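Local coordinates for Protein/nucleic acid deglycase 2 (Escherichia coli, PDB 1OI4) that repairs proteins and nucleotides glycated by methylglyoxal or glyoxal, releasing lactate or glycolate from the Maillard adducts, at residues A[127-132]-A[146-151]; A[170-175]-A[181-186]. One frame throughout, in Å; residues are numbered along the deposited sequence.

Overall arrangement
From the N terminus, the chain first builds parallel strands 25-29, 52-57, 77-78, 89-92 and 121-124 of the main sheet, and passes the probable nucleophile Cys-125 into helix 128-134. Contact 1 closes the loop of 13 residues that follows, setting helix 149-154 against that helix on the side where the second subunit meets it. The chain then returns to the sheet through strands 165-167 and 171-174, and contact 2 closes a shorter connection of five residues, laying the C-terminal helix 180-191 on strand 171-174. The two contacts lie in series, neither nested nor crossed, with centres about 15 Å apart; Pro-128 CG packs on Thr-173 CG2 at 4.2 Å.

Contact 1. Residues A[127-132]-A[146-151]; sequences GPQLLI and KPIIID
Gln-129 and Ile-148 meet where helix 128-134, which follows the probable nucleophile Cys-125 in this DJ-1/PfpI fold, faces the start of helix 149-154. From CB, the Gln-129 chain leaves with CG anti to its carbonyl carbon (chi1 -68°) and runs on extended, its end coming nearer the other segment. Gln-129 CG lies 3.9 Å from Ile-148 CD1. The amide carbon comes next, beside Ile-148 CG2, and Gln-129 NE2 reaches closer to Ile-148 CG2, at 3.7 Å. The two branches of Ile-148 thus lie along successive parts of the glutamine, CD1 by its methylene and CG2 by its amide end. Pro-128 CB is a looser neighbour of Ile-148 CD1. One turn further along, the Ile-132 side chain meets that of Asp-151 at about a right angle, and Ile-132 CD1 rests 3.7 Å from Asp-151 CB. These direct contacts are van der Waals, and the polar ends are joined through a water. Arg-102 of the second subunit forms a salt bridge with Asp-151 OD2, and Ile-132 also packs on Asp-151 of that subunit, which places the contact at the interface between the two subunits of this assembly. Asp-151 OD2 also accepts a hydrogen bond of 2.8 Å from the bridging water, which in turn accepts one of 2.7 Å from Gln-129 NE2.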
# COMPACT_ATOMS: atom_id res chain seq x y z
N GLY A 127 3.93 4.92 4.97
CA GLY A 127 5.37 4.81 5.10
C GLY A 127 5.88 3.57 5.82
O GLY A 127 6.86 2.96 5.39
N PRO A 128 5.23 3.18 6.93
CA PRO A 128 5.65 1.99 7.68
C PRO A 128 5.71 0.70 6.86
O PRO A 128 6.36 -0.26 7.26
CB PRO A 128 4.62 1.92 8.80
CG PRO A 128 4.39 3.39 9.10
CD PRO A 128 4.24 3.96 7.70
N GLN A 129 5.03 0.67 5.72
CA GLN A 129 5.05 -0.54 4.88
C GLN A 129 6.48 -0.97 4.56
O GLN A 129 6.76 -2.16 4.47
CB GLN A 129 4.25 -0.31 3.59
CG GLN A 129 2.74 -0.15 3.82
CD GLN A 129 1.95 -0.04 2.53
OE1 GLN A 129 2.20 0.85 1.72
NE2 GLN A 129 0.98 -0.93 2.34
N LEU A 130 7.38 -0.00 4.39
CA LEU A 130 8.77 -0.33 4.09
C LEU A 130 9.44 -0.94 5.32
O LEU A 130 10.31 -1.81 5.19
CB LEU A 130 9.51 0.92 3.59
CG LEU A 130 9.31 1.15 2.08
CD1 LEU A 130 9.73 2.55 1.66
CD2 LEU A 130 10.11 0.11 1.32
N LEU A 131 9.03 -0.50 6.50
CA LEU A 131 9.56 -1.03 7.75
C LEU A 131 9.09 -2.47 7.90
O LEU A 131 9.82 -3.33 8.39
CB LEU A 131 9.08 -0.19 8.94
CG LEU A 131 9.56 1.26 8.99
CD1 LEU A 131 8.92 1.99 10.16
CD2 LEU A 131 11.08 1.29 9.12
N ILE A 132 7.86 -2.74 7.47
CA ILE A 132 7.32 -4.09 7.53
C ILE A 132 8.16 -4.97 6.61
O ILE A 132 8.64 -6.03 7.01
CB ILE A 132 5.85 -4.15 7.04
CG1 ILE A 132 4.92 -3.56 8.10
CG2 ILE A 132 5.46 -5.59 6.73
CD1 ILE A 132 3.46 -3.52 7.68
N LYS A 146 -4.98 3.55 8.99
CA LYS A 146 -5.95 2.48 9.16
C LYS A 146 -5.84 1.20 8.33
O LYS A 146 -5.76 0.11 8.88
CB LYS A 146 -7.38 3.03 9.01
CG LYS A 146 -7.98 3.52 10.33
CD LYS A 146 -9.50 3.53 10.27
CE LYS A 146 -10.08 4.93 10.39
NZ LYS A 146 -9.64 5.82 9.28
N PRO A 147 -5.85 1.31 6.99
CA PRO A 147 -5.75 0.09 6.17
C PRO A 147 -4.60 -0.87 6.45
O PRO A 147 -4.72 -2.06 6.19
CB PRO A 147 -5.72 0.63 4.74
CG PRO A 147 -5.15 2.02 4.91
CD PRO A 147 -5.88 2.50 6.13
N ILE A 148 -3.48 -0.38 6.98
CA ILE A 148 -2.35 -1.28 7.23
C ILE A 148 -2.12 -1.65 8.69
O ILE A 148 -1.16 -2.34 9.02
CB ILE A 148 -1.03 -0.71 6.63
CG1 ILE A 148 -0.56 0.51 7.42
CG2 ILE A 148 -1.26 -0.32 5.17
CD1 ILE A 148 0.78 1.05 6.94
N ILE A 149 -3.01 -1.20 9.57
CA ILE A 149 -2.88 -1.51 10.99
C ILE A 149 -2.71 -3.02 11.19
O ILE A 149 -1.86 -3.47 11.96
CB ILE A 149 -4.13 -1.02 11.79
CG1 ILE A 149 -4.14 0.51 11.84
CG2 ILE A 149 -4.12 -1.59 13.19
CD1 ILE A 149 -5.36 1.10 12.53
N ILE A 150 -3.53 -3.80 10.48
CA ILE A 150 -3.47 -5.25 10.57
C ILE A 150 -2.10 -5.80 10.12
O ILE A 150 -1.59 -6.76 10.71
CB ILE A 150 -4.61 -5.90 9.73
CG1 ILE A 150 -4.54 -7.43 9.83
CG2 ILE A 150 -4.48 -5.49 8.26
CD1 ILE A 150 -4.80 -7.97 11.21
N ASP A 151 -1.51 -5.19 9.10
CA ASP A 151 -0.20 -5.65 8.61
C ASP A 151 0.91 -5.34 9.60
O ASP A 151 1.84 -6.12 9.78
CB ASP A 151 0.14 -5.00 7.26
CG ASP A 151 -0.85 -5.35 6.17
OD1 ASP A 151 -1.31 -6.52 6.13
OD2 ASP A 151 -1.15 -4.47 5.34
O HOH W 1 0.91 -2.89 4.23

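Contact 2. Residues A[170-175]-A[181-186]; sequences QLVTSR and PAFNRE
Phe-183 presents the edge of its ring to Ser-174, with Phe-183 CD1 3.2 Å from Ser-174 OG and the hydroxyl close to the ring plane. Ser-174 OG also sits 3.3 Å from Phe-183 CB, so it lies beside the root of the aromatic side chain. Farther along the ring, Phe-183 CE1 approaches the backbone O of Val-172 obliquely at 3.7 Å. Val-172 CG1 touches Phe-183 CD1 at 4.1 Å. About one helical turn beyond, Glu-186 CB lies 3.9 Å from Val-172 CG1. CG of Phe-183 lies opposite the backbone N about the CA-CB bond (chi1 -177°), which brings the CD1-CE1 edge of the ring beside Val-172 and Ser-174. Strand 171-174 and helix 181-186 run antiparallel, at 172° with axes 8.4 Å apart: the C-terminal helix packs lengthwise on the central sheet of the alpha/beta sandwich. Next outward, Phe-122 and Ile-124 of strand 121-124 also touch the ring, while Ser-174 OG is hydrogen-bonded to Glu-163 O. The Glu-186 carboxylate turns away to pair with Arg-185 and Arg-189. Without the ring, as with an alanine here, Val-172 CG1 and Ser-174 would lose their aromatic neighbour, and a gap would probably open between helix and sheet. The direct contacts between the two segments are van der Waals, and the buried serine hydroxyl finds its polar partner elsewhere.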
# COMPACT_ATOMS: atom_id res chain seq x y z
N GLN A 170 14.07 6.60 18.25
CA GLN A 170 14.57 6.34 16.91
C GLN A 170 13.45 6.31 15.88
O GLN A 170 13.46 7.09 14.93
CB GLN A 170 15.33 5.01 16.85
CG GLN A 170 15.68 4.60 15.42
CD GLN A 170 16.21 3.19 15.31
OE1 GLN A 170 15.85 2.31 16.08
NE2 GLN A 170 17.06 2.97 14.31
N LEU A 171 12.49 5.42 16.08
CA LEU A 171 11.39 5.29 15.15
C LEU A 171 10.24 6.23 15.47
O LEU A 171 9.62 6.14 16.52
CB LEU A 171 10.85 3.86 15.15
CG LEU A 171 11.82 2.72 14.80
CD1 LEU A 171 11.07 1.40 14.90
CD2 LEU A 171 12.39 2.92 13.40
N VAL A 172 9.98 7.15 14.54
CA VAL A 172 8.89 8.09 14.70
C VAL A 172 7.83 7.76 13.66
O VAL A 172 8.11 7.76 12.46
CB VAL A 172 9.38 9.54 14.48
CG1 VAL A 172 8.22 10.51 14.64
CG2 VAL A 172 10.50 9.86 15.45
N THR A 173 6.62 7.46 14.11
CA THR A 173 5.54 7.14 13.19
C THR A 173 4.27 7.92 13.50
O THR A 173 4.00 8.27 14.66
CB THR A 173 5.20 5.63 13.18
OG1 THR A 173 4.93 5.18 14.52
CG2 THR A 173 6.34 4.83 12.59
N SER A 174 3.51 8.21 12.45
CA SER A 174 2.25 8.93 12.56
C SER A 174 1.25 8.30 11.60
O SER A 174 1.63 7.50 10.74
CB SER A 174 2.46 10.41 12.24
OG SER A 174 3.21 11.04 13.26
N ARG A 175 -0.02 8.68 11.73
CA ARG A 175 -1.09 8.09 10.93
C ARG A 175 -1.49 8.78 9.63
O ARG A 175 -1.61 8.13 8.60
CB ARG A 175 -2.35 7.95 11.80
CG ARG A 175 -2.11 7.28 13.14
CD ARG A 175 -3.24 7.58 14.12
NE ARG A 175 -3.35 9.02 14.38
CZ ARG A 175 -4.09 9.55 15.34
NH1 ARG A 175 -4.81 8.78 16.15
NH2 ARG A 175 -4.12 10.87 15.51
N PRO A 181 1.92 18.01 12.37
CA PRO A 181 2.50 18.88 13.40
C PRO A 181 3.28 18.07 14.44
O PRO A 181 4.41 18.41 14.79
CB PRO A 181 1.28 19.56 14.00
CG PRO A 181 0.39 19.72 12.79
CD PRO A 181 0.51 18.36 12.13
N ALA A 182 2.68 16.99 14.92
CA ALA A 182 3.33 16.16 15.91
C ALA A 182 4.48 15.36 15.29
O ALA A 182 5.54 15.22 15.90
CB ALA A 182 2.32 15.22 16.55
N PHE A 183 4.25 14.85 14.09
CA PHE A 183 5.26 14.07 13.37
C PHE A 183 6.53 14.90 13.25
O PHE A 183 7.61 14.46 13.65
CB PHE A 183 4.75 13.71 11.98
CG PHE A 183 5.68 12.84 11.18
CD1 PHE A 183 5.83 11.49 11.48
CD2 PHE A 183 6.36 13.36 10.08
CE1 PHE A 183 6.64 10.66 10.69
CE2 PHE A 183 7.17 12.55 9.28
CZ PHE A 183 7.31 11.19 9.59
N ASN A 184 6.40 16.10 12.69
CA ASN A 184 7.54 16.98 12.50
C ASN A 184 8.22 17.32 13.82
O ASN A 184 9.45 17.39 13.89
CB ASN A 184 7.11 18.28 11.80
CG ASN A 184 6.62 18.04 10.38
OD1 ASN A 184 7.12 17.16 9.68
ND2 ASN A 184 5.66 18.84 9.95
N ARG A 185 7.43 17.54 14.87
CA ARG A 185 7.98 17.88 16.18
C ARG A 185 9.00 16.84 16.65
O ARG A 185 10.13 17.19 16.98
CB ARG A 185 6.86 17.98 17.22
CG ARG A 185 7.35 18.36 18.61
CD ARG A 185 6.22 18.26 19.62
NE ARG A 185 5.78 16.88 19.81
CZ ARG A 185 4.51 16.49 19.79
NH1 ARG A 185 3.55 17.38 19.58
NH2 ARG A 185 4.19 15.22 20.00
N GLU A 186 8.60 15.58 16.69
CA GLU A 186 9.48 14.51 17.14
C GLU A 186 10.65 14.26 16.20
O GLU A 186 11.75 13.94 16.64
CB GLU A 186 8.69 13.22 17.35
CG GLU A 186 7.64 13.34 18.44
CD GLU A 186 8.22 13.87 19.74
OE1 GLU A 186 9.13 13.23 20.28
OE2 GLU A 186 7.76 14.94 20.21